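Side-chain contacts in ferredoxin--NADP reductase, apicoplast (Plasmodium falciparum, PDB 3JQQ), which transfers electrons between ferredoxin and NADP(H) by way of a bound FAD, and may serve the last step of isoprenoid precursor synthesis in the apicoplast: residues N33-L38 / S222-N227; H52-I57 / L114-K119; I118-Y123 / G140-L145. The protein carries 1 engineered substitution. All coordinates share one frame; numbering follows the deposited sequence.

Contact 1 (N33-L38 / S222-N227); sequences NEVYHL and SILYLN
H37 and Y225 meet through a single hydrogen bond between ND1 of the imidazole and the phenol OH, 2.9 Å long and nearly straight at 161°. Either partner could be the donor. The phenol oxygen arrives at the edge of the imidazole and in its plane, while the two rings stand almost perpendicular, their planes 87° apart. With CG anti to the backbone N (chi1 163°), the imidazole of H37 turns its ND1 to the phenol. The Y225 hydroxyl is gripped a second time by OG of S106, which helps to fix where the phenol ends.

Next to this polar pair lies a small apolar one. V35 CG1 touches L224 CD2 at 3.8 Å, the two side chains passing each other at a slant. At the far end the link is by water: one molecule accepts from ND2 of N33 at 3.1 Å and donates to the carbonyl O of S222 at 2.8 Å. The other end of the N33 amide is used as well, since OD1 receives K119 NZ, a lysine of the NADP(+) site, and N33 itself lines the pocket of the bound adenosine-2'-5'-diphosphate.

The contact is a worked example of a domain interface in a ferredoxin reductase, joining the FAD-binding region to the NAD-binding one. Y225 occupies the N-cap position of helix 226-235, L224 also leans on T180 of the FAD site, and strand 35-41 runs between strands 16-25 and 114-123 in the antiparallel sheet.

Contact 2 (H52-I57 / L114-K119); sequences HTCGII and LSVAIK. With FAD (flavin-adenine dinucleotide), chain I.
I56 and I118 meet end to end through their CD1 methyls, 3.7 Å apart. In both residues CG1 is anti to the carbonyl carbon and the chain beyond it is extended (chi2 173° in I56 and 180° in I118), which carries each terminal methyl out to the meeting point. Beside them, C54 sends its sulfur to the CG2 branch of V116, with SG and CG2 3.9 Å apart; a chi1 of 56° places that sulfur between the backbone N and the carbonyl carbon. All four residues are buried, and no hydrogen bond passes between the two segments.

The polar work of 114-119 is done by its backbone, on the flavin. FAD N3 donates to the carbonyl O of A117 at 2.8 Å, and K119 N donates to FAD O2 at 3.0 Å. One strand thus grips the pyrimidine end of the isoalloxazine by a donor and an acceptor while its isoleucine and valine face the interior.

Such contact across the inside of a closed sheet is characteristic of the FAD-binding barrel of this reductase family. Y103 of strand 101-104 touches I56, V116 and I118, L153 of strand 150-157 packs on C54 and I56, and L38 of strand 35-41 lies against I118.

Contact 3 (I118-Y123 / G140-L145); sequences IKIHKY and GFIKNL. With FAD (flavin-adenine dinucleotide), chain I.
The FAD-binding barrel of the reductase is closed at one end by helix 137-144, and this contact is where that helix packs against strand 114-123, whose residues hold the cofactor. I142 and I120 carry the apolar seam: I120 CD1 lies 4.0 Å from I142 CB and equally near CG2, the two side chains meeting at an oblique angle. Two successive torsions near -60° (chi1 -57°, chi2 -55°) fold the I120 chain so that its CD1 meets the helix, while its other branch, CG2, sits 4.1 Å from CG of K143. There the lysine passes at about a right angle, its NZ forming a salt bridge with OE2 of E34. I142 also packs against I118, although the modelled separation of their methyls is too short to interpret.

Farther along the strand, the residues turn from the helix to the nucleotide part of FAD. H121 brings ND1 to 3.0 Å from the ribose oxygen O3B, with the ring inclined to it, and its backbone N is hydrogen-bonded to S139 OG, a hydroxyl that also binds FAD. One face of the Y123 ring is turned to the adenine: N3A of FAD stands 3.6 Å above the ring plane, over its centre, and CE2 of Y123 approaches FAD N1A to 3.4 Å.

Strand 114-123 links contacts 2 and 3, which share I118 and K119 and both border FAD, while contact 1 reaches the same strand through its neighbour 35-41. Backbone pairing ties them further: L38 N lies 2.8 Å from V116 O, and E34 O lies 2.7 Å from I120 N, both probable hydrogen bonds. Chemistry follows place. Inside the barrel, contact 2 is wholly buried and apolar between its segments. Contact 3, farther from the chain's centre, adds a lysine at its edge to an isoleucine seam. Contact 1, between the two domains, alone has a hydrogen bond and a bridging water across its segments.

Contact 1 (N33-L38 / S222-N227)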
loop_
_atom_site.group_PDB
_atom_site.type_symbol
_atom_site.label_atom_id
_atom_site.label_comp_id
_atom_site.label_asym_id
_atom_site.label_seq_id
_atom_site.Cartn_x
_atom_site.Cartn_y
_atom_site.Cartn_z
ATOM N N ASN B 33 7.607 -13.875 -0.127
ATOM C CA ASN B 33 8.073 -12.612 -0.675
ATOM C C ASN B 33 9.362 -12.730 -1.472
ATOM O O ASN B 33 10.134 -13.673 -1.304
ATOM C CB ASN B 33 8.274 -11.598 0.450
ATOM C CG ASN B 33 6.984 -11.244 1.141
ATOM O OD1 ASN B 33 5.935 -11.140 0.504
ATOM N ND2 ASN B 33 7.048 -11.047 2.452
ATOM N N GLU B 34 9.577 -11.754 -2.346
ATOM C CA GLU B 34 10.839 -11.600 -3.041
ATOM C C GLU B 34 11.368 -10.215 -2.707
ATOM O O GLU B 34 10.718 -9.210 -2.994
ATOM C CB GLU B 34 10.646 -11.743 -4.552
ATOM C CG GLU B 34 11.949 -11.782 -5.341
ATOM C CD GLU B 34 11.732 -11.972 -6.831
ATOM O OE1 GLU B 34 10.562 -11.984 -7.269
ATOM O OE2 GLU B 34 12.735 -12.103 -7.563
ATOM N N VAL B 35 12.533 -10.153 -2.076
ATOM C CA VAL B 35 13.131 -8.860 -1.774
ATOM C C VAL B 35 14.652 -8.869 -1.898
ATOM O O VAL B 35 15.336 -9.766 -1.398
ATOM C CB VAL B 35 12.631 -8.274 -0.418
ATOM C CG1 VAL B 35 12.012 -9.361 0.462
ATOM C CG2 VAL B 35 13.741 -7.530 0.297
ATOM N N TYR B 36 15.168 -7.867 -2.602
ATOM C CA TYR B 36 16.585 -7.801 -2.907
ATOM C C TYR B 36 17.281 -6.687 -2.139
ATOM O O TYR B 36 16.795 -5.556 -2.068
ATOM C CB TYR B 36 16.809 -7.661 -4.421
ATOM C CG TYR B 36 16.435 -8.914 -5.179
ATOM C CD1 TYR B 36 15.199 -9.034 -5.802
ATOM C CD2 TYR B 36 17.306 -9.996 -5.240
ATOM C CE1 TYR B 36 14.846 -10.192 -6.479
ATOM C CE2 TYR B 36 16.963 -11.158 -5.916
ATOM C CZ TYR B 36 15.729 -11.248 -6.530
ATOM O OH TYR B 36 15.378 -12.394 -7.203
ATOM N N HIS B 37 18.411 -7.038 -1.537
ATOM C CA HIS B 37 19.296 -6.080 -0.897
ATOM C C HIS B 37 20.311 -5.614 -1.931
ATOM O O HIS B 37 21.072 -6.420 -2.466
ATOM C CB HIS B 37 20.004 -6.750 0.283
ATOM C CG HIS B 37 21.211 -6.012 0.777
ATOM N ND1 HIS B 37 21.129 -4.962 1.666
ATOM C CD2 HIS B 37 22.530 -6.193 0.529
ATOM C CE1 HIS B 37 22.345 -4.521 1.938
ATOM N NE2 HIS B 37 23.213 -5.252 1.261
ATOM N N LEU B 38 20.307 -4.319 -2.230
ATOM C CA LEU B 38 21.234 -3.765 -3.210
ATOM C C LEU B 38 22.385 -3.043 -2.523
ATOM O O LEU B 38 22.161 -2.144 -1.717
ATOM C CB LEU B 38 20.519 -2.782 -4.145
ATOM C CG LEU B 38 19.345 -3.259 -5.004
ATOM C CD1 LEU B 38 18.769 -2.104 -5.808
ATOM C CD2 LEU B 38 19.776 -4.390 -5.932
ATOM N N SER B 222 10.821 -14.442 6.510
ATOM C CA SER B 222 10.500 -13.144 5.927
ATOM C C SER B 222 11.156 -11.987 6.676
ATOM O O SER B 222 11.038 -10.836 6.268
ATOM C CB SER B 222 8.984 -12.942 5.856
ATOM O OG SER B 222 8.380 -13.913 5.015
ATOM N N ILE B 223 11.850 -12.297 7.769
ATOM C CA ILE B 223 12.580 -11.276 8.509
ATOM C C ILE B 223 13.700 -10.711 7.645
ATOM O O ILE B 223 14.605 -11.435 7.227
ATOM C CB ILE B 223 13.184 -11.826 9.814
ATOM C CG1 ILE B 223 12.090 -12.414 10.704
ATOM C CG2 ILE B 223 13.945 -10.734 10.552
ATOM C CD1 ILE B 223 12.625 -13.195 11.879
ATOM N N LEU B 224 13.630 -9.423 7.367
ATOM C CA LEU B 224 14.661 -8.759 6.594
ATOM C C LEU B 224 15.830 -8.393 7.506
ATOM O O LEU B 224 15.628 -7.928 8.626
ATOM C CB LEU B 224 14.086 -7.521 5.906
ATOM C CG LEU B 224 12.852 -7.848 5.056
ATOM C CD1 LEU B 224 12.272 -6.601 4.407
ATOM C CD2 LEU B 224 13.189 -8.898 4.007
ATOM N N TYR B 225 17.045 -8.619 7.026
ATOM C CA TYR B 225 18.256 -8.317 7.792
ATOM C C TYR B 225 18.337 -9.125 9.094
ATOM O O TYR B 225 18.760 -8.620 10.133
ATOM C CB TYR B 225 18.381 -6.816 8.048
ATOM C CG TYR B 225 18.553 -6.007 6.776
ATOM C CD1 TYR B 225 19.725 -6.075 6.041
ATOM C CD2 TYR B 225 17.539 -5.177 6.310
ATOM C CE1 TYR B 225 19.886 -5.346 4.875
ATOM C CE2 TYR B 225 17.693 -4.444 5.145
ATOM C CZ TYR B 225 18.870 -4.536 4.432
ATOM O OH TYR B 225 19.031 -3.815 3.272
ATOM N N LEU B 226 17.937 -10.389 9.005
ATOM C CA LEU B 226 17.980 -11.332 10.122
ATOM C C LEU B 226 19.407 -11.557 10.628
ATOM O O LEU B 226 19.625 -11.756 11.825
ATOM C CB LEU B 226 17.353 -12.662 9.688
ATOM C CG LEU B 226 16.757 -13.623 10.726
ATOM C CD1 LEU B 226 17.652 -14.831 10.962
ATOM C CD2 LEU B 226 16.418 -12.910 12.039
ATOM N N ASN B 227 20.375 -11.528 9.714
ATOM C CA ASN B 227 21.784 -11.681 10.075
ATOM C C ASN B 227 22.222 -10.612 11.062
ATOM O O ASN B 227 22.736 -10.910 12.142
ATOM C CB ASN B 227 22.677 -11.597 8.834
ATOM C CG ASN B 227 22.566 -12.816 7.948
ATOM O OD1 ASN B 227 21.985 -13.828 8.331
ATOM N ND2 ASN B 227 23.133 -12.727 6.752
HETATM O O HOH W 1 9.395 -9.964 4.228
#

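Contact 2 (H52-I57 / L114-K119)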
loop_
_atom_site.group_PDB
_atom_site.type_symbol
_atom_site.label_atom_id
_atom_site.label_comp_id
_atom_site.label_asym_id
_atom_site.label_seq_id
_atom_site.Cartn_x
_atom_site.Cartn_y
_atom_site.Cartn_z
ATOM N N HIS B 52 17.260 8.409 6.262
ATOM C CA HIS B 52 16.856 8.998 4.993
ATOM C C HIS B 52 16.447 7.958 3.968
ATOM O O HIS B 52 16.788 6.779 4.068
ATOM C CB HIS B 52 17.965 9.863 4.400
ATOM C CG HIS B 52 18.011 11.248 4.955
ATOM N ND1 HIS B 52 19.173 11.819 5.425
ATOM C CD2 HIS B 52 17.041 12.168 5.128
ATOM C CE1 HIS B 52 18.919 13.035 5.855
ATOM N NE2 HIS B 52 17.631 13.275 5.688
ATOM N N THR B 53 15.704 8.425 2.976
ATOM C CA THR B 53 15.377 7.623 1.824
ATOM C C THR B 53 16.081 8.210 0.616
ATOM O O THR B 53 16.471 9.380 0.612
ATOM C CB THR B 53 13.874 7.637 1.544
ATOM O OG1 THR B 53 13.604 6.861 0.370
ATOM C CG2 THR B 53 13.399 9.060 1.313
ATOM N N CYS B 54 16.255 7.382 -0.404
ATOM C CA CYS B 54 16.717 7.852 -1.691
ATOM C C CYS B 54 15.618 7.535 -2.682
ATOM O O CYS B 54 14.731 6.731 -2.397
ATOM C CB CYS B 54 18.010 7.143 -2.094
ATOM S SG CYS B 54 17.882 5.338 -2.121
ATOM N N GLY B 55 15.664 8.179 -3.837
ATOM C CA GLY B 55 14.780 7.818 -4.926
ATOM C C GLY B 55 15.572 7.023 -5.949
ATOM O O GLY B 55 16.756 7.282 -6.172
ATOM N N ILE B 56 14.927 6.034 -6.551
ATOM C CA ILE B 56 15.515 5.326 -7.673
ATOM C C ILE B 56 14.660 5.624 -8.895
ATOM O O ILE B 56 13.437 5.498 -8.843
ATOM C CB ILE B 56 15.559 3.805 -7.435
ATOM C CG1 ILE B 56 16.567 3.455 -6.333
ATOM C CG2 ILE B 56 15.916 3.077 -8.720
ATOM C CD1 ILE B 56 16.555 1.991 -5.931
ATOM N N ILE B 57 15.298 6.042 -9.986
ATOM C CA ILE B 57 14.582 6.280 -11.238
ATOM C C ILE B 57 14.763 5.099 -12.182
ATOM O O ILE B 57 15.821 4.937 -12.783
ATOM C CB ILE B 57 15.063 7.560 -11.950
ATOM C CG1 ILE B 57 14.970 8.765 -11.016
ATOM C CG2 ILE B 57 14.251 7.801 -13.220
ATOM C CD1 ILE B 57 15.733 9.975 -11.512
ATOM N N LEU B 114 26.173 2.315 -0.084
ATOM C CA LEU B 114 24.883 2.412 0.603
ATOM C C LEU B 114 23.995 1.192 0.336
ATOM O O LEU B 114 24.149 0.507 -0.676
ATOM C CB LEU B 114 24.158 3.717 0.243
ATOM C CG LEU B 114 23.633 3.914 -1.184
ATOM C CD1 LEU B 114 22.318 3.179 -1.387
ATOM C CD2 LEU B 114 23.466 5.396 -1.488
ATOM N N SER B 115 23.072 0.931 1.261
ATOM C CA SER B 115 22.190 -0.234 1.188
ATOM C C SER B 115 20.743 0.167 0.942
ATOM O O SER B 115 20.321 1.267 1.292
ATOM C CB SER B 115 22.247 -1.038 2.490
ATOM O OG SER B 115 23.577 -1.263 2.908
ATOM N N VAL B 116 19.986 -0.754 0.360
ATOM C CA VAL B 116 18.566 -0.579 0.124
ATOM C C VAL B 116 17.941 -1.962 -0.015
ATOM O O VAL B 116 18.545 -2.859 -0.605
ATOM C CB VAL B 116 18.312 0.243 -1.155
ATOM C CG1 VAL B 116 17.158 -0.347 -1.952
ATOM C CG2 VAL B 116 18.057 1.710 -0.808
ATOM N N ALA B 117 16.753 -2.145 0.554
ATOM C CA ALA B 117 16.038 -3.413 0.432
ATOM C C ALA B 117 14.714 -3.200 -0.285
ATOM O O ALA B 117 13.859 -2.443 0.180
ATOM C CB ALA B 117 15.815 -4.039 1.796
ATOM N N ILE B 118 14.552 -3.876 -1.416
ATOM C CA ILE B 118 13.407 -3.648 -2.287
ATOM C C ILE B 118 12.573 -4.905 -2.480
ATOM O O ILE B 118 13.049 -5.909 -3.008
ATOM C CB ILE B 118 13.854 -3.122 -3.666
ATOM C CG1 ILE B 118 14.620 -1.808 -3.508
ATOM C CG2 ILE B 118 12.652 -2.936 -4.587
ATOM C CD1 ILE B 118 15.096 -1.226 -4.812
ATOM N N LYS B 119 11.325 -4.835 -2.033
ATOM C CA LYS B 119 10.350 -5.890 -2.257
ATOM C C LYS B 119 9.908 -5.835 -3.716
ATOM O O LYS B 119 9.630 -4.762 -4.248
ATOM C CB LYS B 119 9.151 -5.687 -1.325
ATOM C CG LYS B 119 8.115 -6.814 -1.318
ATOM C CD LYS B 119 6.891 -6.395 -0.503
ATOM C CE LYS B 119 5.697 -7.325 -0.716
ATOM N NZ LYS B 119 5.613 -8.403 0.314
HETATM P PA FAD I . 4.091 0.380 -9.007
HETATM O O1A FAD I . 4.242 1.839 -8.647
HETATM O O2A FAD I . 4.325 0.162 -10.483
HETATM O O5B FAD I . 2.642 -0.162 -8.547
HETATM C C5B FAD I . 2.283 -0.184 -7.181
HETATM C C4B FAD I . 1.592 -1.499 -6.827
HETATM O O4B FAD I . 0.498 -1.741 -7.694
HETATM C C3B FAD I . 2.537 -2.677 -6.973
HETATM O O3B FAD I . 2.251 -3.604 -5.954
HETATM C C2B FAD I . 2.169 -3.276 -8.315
HETATM O O2B FAD I . 2.343 -4.674 -8.310
HETATM C C1B FAD I . 0.706 -2.902 -8.481
HETATM N N9A FAD I . 0.358 -2.615 -9.885
HETATM C C8A FAD I . 0.977 -1.732 -10.730
HETATM N N7A FAD I . 0.339 -1.763 -11.925
HETATM C C5A FAD I . -0.679 -2.647 -11.849
HETATM C C6A FAD I . -1.634 -3.058 -12.771
HETATM N N6A FAD I . -1.591 -2.615 -14.026
HETATM N N1A FAD I . -2.569 -4.000 -12.398
HETATM C C2A FAD I . -2.551 -4.524 -11.122
HETATM N N3A FAD I . -1.597 -4.111 -10.215
HETATM C C4A FAD I . -0.677 -3.186 -10.573
HETATM N N1 FAD I . 9.640 -0.074 -0.787
HETATM C C2 FAD I . 10.606 -1.035 -0.592
HETATM O O2 FAD I . 10.528 -2.099 -1.208
HETATM N N3 FAD I . 11.649 -0.806 0.285
HETATM C C4 FAD I . 11.727 0.386 0.974
HETATM O O4 FAD I . 12.654 0.588 1.756
HETATM C C4X FAD I . 10.753 1.356 0.780
HETATM N N5 FAD I . 10.828 2.550 1.465
HETATM C C5X FAD I . 9.854 3.504 1.263
HETATM C C6 FAD I . 9.931 4.708 1.956
HETATM C C7 FAD I . 8.961 5.680 1.764
HETATM C C7M FAD I . 9.047 6.980 2.514
HETATM C C8 FAD I . 7.914 5.443 0.873
HETATM C C8M FAD I . 6.849 6.481 0.650
HETATM C C9 FAD I . 7.840 4.239 0.183
HETATM C C9A FAD I . 8.805 3.264 0.373
HETATM N N10 FAD I . 8.728 2.069 -0.326
HETATM C C10 FAD I . 9.705 1.120 -0.107
HETATM C "C1'" FAD I . 7.706 1.855 -1.427
HETATM C "C2'" FAD I . 8.329 1.976 -2.824
HETATM O "O2'" FAD I . 8.712 3.312 -3.040
HETATM C "C3'" FAD I . 7.415 1.601 -4.002
HETATM O "O3'" FAD I . 6.115 2.113 -3.811
HETATM C "C4'" FAD I . 7.348 0.101 -4.284
HETATM O "O4'" FAD I . 8.622 -0.342 -4.695
HETATM C "C5'" FAD I . 6.357 -0.189 -5.406
HETATM O "O5'" FAD I . 6.814 0.484 -6.555
HETATM P P FAD I . 6.662 -0.152 -8.027
HETATM O O1P FAD I . 7.016 0.890 -9.062
HETATM O O2P FAD I . 7.509 -1.393 -8.191
HETATM O O3P FAD I . 5.099 -0.518 -8.130
#

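Contact 3 (I118-Y123 / G140-L145)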
loop_
_atom_site.group_PDB
_atom_site.type_symbol
_atom_site.label_atom_id
_atom_site.label_comp_id
_atom_site.label_asym_id
_atom_site.label_seq_id
_atom_site.Cartn_x
_atom_site.Cartn_y
_atom_site.Cartn_z
ATOM N N ILE B 118 14.552 -3.876 -1.416
ATOM C CA ILE B 118 13.407 -3.648 -2.287
ATOM C C ILE B 118 12.573 -4.905 -2.480
ATOM O O ILE B 118 13.049 -5.909 -3.008
ATOM C CB ILE B 118 13.854 -3.122 -3.666
ATOM C CG1 ILE B 118 14.620 -1.808 -3.508
ATOM C CG2 ILE B 118 12.652 -2.936 -4.587
ATOM C CD1 ILE B 118 15.096 -1.226 -4.812
ATOM N N LYS B 119 11.325 -4.835 -2.033
ATOM C CA LYS B 119 10.350 -5.890 -2.257
ATOM C C LYS B 119 9.908 -5.835 -3.716
ATOM O O LYS B 119 9.630 -4.762 -4.248
ATOM C CB LYS B 119 9.151 -5.687 -1.325
ATOM C CG LYS B 119 8.115 -6.814 -1.318
ATOM C CD LYS B 119 6.891 -6.395 -0.503
ATOM C CE LYS B 119 5.697 -7.325 -0.716
ATOM N NZ LYS B 119 5.613 -8.403 0.314
ATOM N N ILE B 120 9.870 -6.993 -4.368
ATOM C CA ILE B 120 9.453 -7.066 -5.761
ATOM C C ILE B 120 7.961 -7.353 -5.827
ATOM O O ILE B 120 7.509 -8.432 -5.449
ATOM C CB ILE B 120 10.238 -8.135 -6.535
ATOM C CG1 ILE B 120 11.742 -7.861 -6.441
ATOM C CG2 ILE B 120 9.792 -8.190 -7.988
ATOM C CD1 ILE B 120 12.146 -6.467 -6.894
ATOM N N HIS B 121 7.204 -6.364 -6.290
ATOM C CA HIS B 121 5.752 -6.459 -6.361
ATOM C C HIS B 121 5.301 -7.177 -7.634
ATOM O O HIS B 121 5.778 -6.877 -8.727
ATOM C CB HIS B 121 5.137 -5.059 -6.278
ATOM C CG HIS B 121 5.390 -4.369 -4.972
ATOM N ND1 HIS B 121 4.435 -4.276 -3.983
ATOM C CD2 HIS B 121 6.496 -3.758 -4.484
ATOM C CE1 HIS B 121 4.938 -3.631 -2.945
ATOM N NE2 HIS B 121 6.187 -3.305 -3.224
ATOM N N LYS B 122 4.383 -8.127 -7.480
ATOM C CA LYS B 122 3.887 -8.924 -8.600
ATOM C C LYS B 122 2.365 -8.919 -8.692
ATOM O O LYS B 122 1.672 -8.826 -7.679
ATOM C CB LYS B 122 4.342 -10.381 -8.465
ATOM C CG LYS B 122 5.744 -10.670 -8.944
ATOM C CD LYS B 122 5.958 -12.176 -9.105
ATOM C CE LYS B 122 5.811 -12.916 -7.779
ATOM N NZ LYS B 122 5.969 -14.391 -7.944
ATOM N N TYR B 123 1.853 -9.035 -9.914
ATOM C CA TYR B 123 0.437 -9.321 -10.143
ATOM C C TYR B 123 0.304 -10.164 -11.406
ATOM O O TYR B 123 1.281 -10.362 -12.127
ATOM C CB TYR B 123 -0.383 -8.034 -10.268
ATOM C CG TYR B 123 0.133 -7.072 -11.314
ATOM C CD1 TYR B 123 1.265 -6.305 -11.075
ATOM C CD2 TYR B 123 -0.511 -6.926 -12.538
ATOM C CE1 TYR B 123 1.744 -5.421 -12.023
ATOM C CE2 TYR B 123 -0.038 -6.041 -13.492
ATOM C CZ TYR B 123 1.091 -5.292 -13.228
ATOM O OH TYR B 123 1.569 -4.411 -14.170
ATOM N N GLY B 140 10.097 -4.481 -11.429
ATOM C CA GLY B 140 10.577 -5.217 -12.595
ATOM C C GLY B 140 11.968 -4.771 -13.009
ATOM O O GLY B 140 12.787 -5.583 -13.440
ATOM N N PHE B 141 12.238 -3.481 -12.883
ATOM C CA PHE B 141 13.552 -2.928 -13.193
ATOM C C PHE B 141 14.615 -3.492 -12.252
ATOM O O PHE B 141 15.694 -3.887 -12.693
ATOM C CB PHE B 141 13.495 -1.395 -13.135
ATOM C CG PHE B 141 14.838 -0.726 -13.008
ATOM C CD1 PHE B 141 15.677 -0.595 -14.104
ATOM C CD2 PHE B 141 15.243 -0.195 -11.794
ATOM C CE1 PHE B 141 16.903 0.035 -13.985
ATOM C CE2 PHE B 141 16.469 0.433 -11.667
ATOM C CZ PHE B 141 17.300 0.548 -12.764
ATOM N N ILE B 142 14.304 -3.554 -10.955
ATOM C CA ILE B 142 15.227 -4.127 -9.982
ATOM C C ILE B 142 15.375 -5.626 -10.206
ATOM O O ILE B 142 16.472 -6.176 -10.111
ATOM C CB ILE B 142 14.749 -3.878 -8.549
ATOM C CG1 ILE B 142 14.702 -2.375 -8.274
ATOM C CG2 ILE B 142 15.652 -4.585 -7.543
ATOM C CD1 ILE B 142 13.760 -1.999 -7.150
ATOM N N LYS B 143 14.258 -6.275 -10.508
ATOM C CA LYS B 143 14.240 -7.700 -10.789
ATOM C C LYS B 143 15.311 -8.009 -11.819
ATOM O O LYS B 143 16.102 -8.936 -11.658
ATOM C CB LYS B 143 12.876 -8.088 -11.359
ATOM C CG LYS B 143 12.347 -9.437 -10.921
ATOM C CD LYS B 143 13.310 -10.571 -11.204
ATOM C CE LYS B 143 12.583 -11.908 -11.121
ATOM N NZ LYS B 143 13.379 -12.931 -10.389
ATOM N N ASN B 144 15.331 -7.203 -12.874
ATOM C CA ASN B 144 16.212 -7.422 -14.018
ATOM C C ASN B 144 17.621 -6.847 -13.852
ATOM O O ASN B 144 18.486 -7.075 -14.695
ATOM C CB ASN B 144 15.559 -6.875 -15.292
ATOM C CG ASN B 144 14.291 -7.626 -15.665
ATOM O OD1 ASN B 144 14.313 -8.841 -15.860
ATOM N ND2 ASN B 144 13.182 -6.905 -15.768
ATOM N N LEU B 145 17.854 -6.112 -12.769
ATOM C CA LEU B 145 19.162 -5.495 -12.535
ATOM C C LEU B 145 20.296 -6.511 -12.452
ATOM O O LEU B 145 20.167 -7.553 -11.803
ATOM C CB LEU B 145 19.150 -4.638 -11.263
ATOM C CG LEU B 145 18.808 -3.151 -11.399
ATOM C CD1 LEU B 145 18.690 -2.496 -10.024
ATOM C CD2 LEU B 145 19.842 -2.434 -12.250
HETATM P PA FAD I . 4.091 0.380 -9.007
HETATM O O1A FAD I . 4.242 1.839 -8.647
HETATM O O2A FAD I . 4.325 0.162 -10.483
HETATM O O5B FAD I . 2.642 -0.162 -8.547
HETATM C C5B FAD I . 2.283 -0.184 -7.181
HETATM C C4B FAD I . 1.592 -1.499 -6.827
HETATM O O4B FAD I . 0.498 -1.741 -7.694
HETATM C C3B FAD I . 2.537 -2.677 -6.973
HETATM O O3B FAD I . 2.251 -3.604 -5.954
HETATM C C2B FAD I . 2.169 -3.276 -8.315
HETATM O O2B FAD I . 2.343 -4.674 -8.310
HETATM C C1B FAD I . 0.706 -2.902 -8.481
HETATM N N9A FAD I . 0.358 -2.615 -9.885
HETATM C C8A FAD I . 0.977 -1.732 -10.730
HETATM N N7A FAD I . 0.339 -1.763 -11.925
HETATM C C5A FAD I . -0.679 -2.647 -11.849
HETATM C C6A FAD I . -1.634 -3.058 -12.771
HETATM N N6A FAD I . -1.591 -2.615 -14.026
HETATM N N1A FAD I . -2.569 -4.000 -12.398
HETATM C C2A FAD I . -2.551 -4.524 -11.122
HETATM N N3A FAD I . -1.597 -4.111 -10.215
HETATM C C4A FAD I . -0.677 -3.186 -10.573
HETATM N N1 FAD I . 9.640 -0.074 -0.787
HETATM C C2 FAD I . 10.606 -1.035 -0.592
HETATM O O2 FAD I . 10.528 -2.099 -1.208
HETATM N N3 FAD I . 11.649 -0.806 0.285
HETATM C C4 FAD I . 11.727 0.386 0.974
HETATM O O4 FAD I . 12.654 0.588 1.756
HETATM C C4X FAD I . 10.753 1.356 0.780
HETATM N N5 FAD I . 10.828 2.550 1.465
HETATM C C5X FAD I . 9.854 3.504 1.263
HETATM C C6 FAD I . 9.931 4.708 1.956
HETATM C C7 FAD I . 8.961 5.680 1.764
HETATM C C7M FAD I . 9.047 6.980 2.514
HETATM C C8 FAD I . 7.914 5.443 0.873
HETATM C C8M FAD I . 6.849 6.481 0.650
HETATM C C9 FAD I . 7.840 4.239 0.183
HETATM C C9A FAD I . 8.805 3.264 0.373
HETATM N N10 FAD I . 8.728 2.069 -0.326
HETATM C C10 FAD I . 9.705 1.120 -0.107
HETATM C "C1'" FAD I . 7.706 1.855 -1.427
HETATM C "C2'" FAD I . 8.329 1.976 -2.824
HETATM O "O2'" FAD I . 8.712 3.312 -3.040
HETATM C "C3'" FAD I . 7.415 1.601 -4.002
HETATM O "O3'" FAD I . 6.115 2.113 -3.811
HETATM C "C4'" FAD I . 7.348 0.101 -4.284
HETATM O "O4'" FAD I . 8.622 -0.342 -4.695
HETATM C "C5'" FAD I . 6.357 -0.189 -5.406
HETATM O "O5'" FAD I . 6.814 0.484 -6.555
HETATM P P FAD I . 6.662 -0.152 -8.027
HETATM O O1P FAD I . 7.016 0.890 -9.062
HETATM O O2P FAD I . 7.509 -1.393 -8.191
HETATM O O3P FAD I . 5.099 -0.518 -8.130
#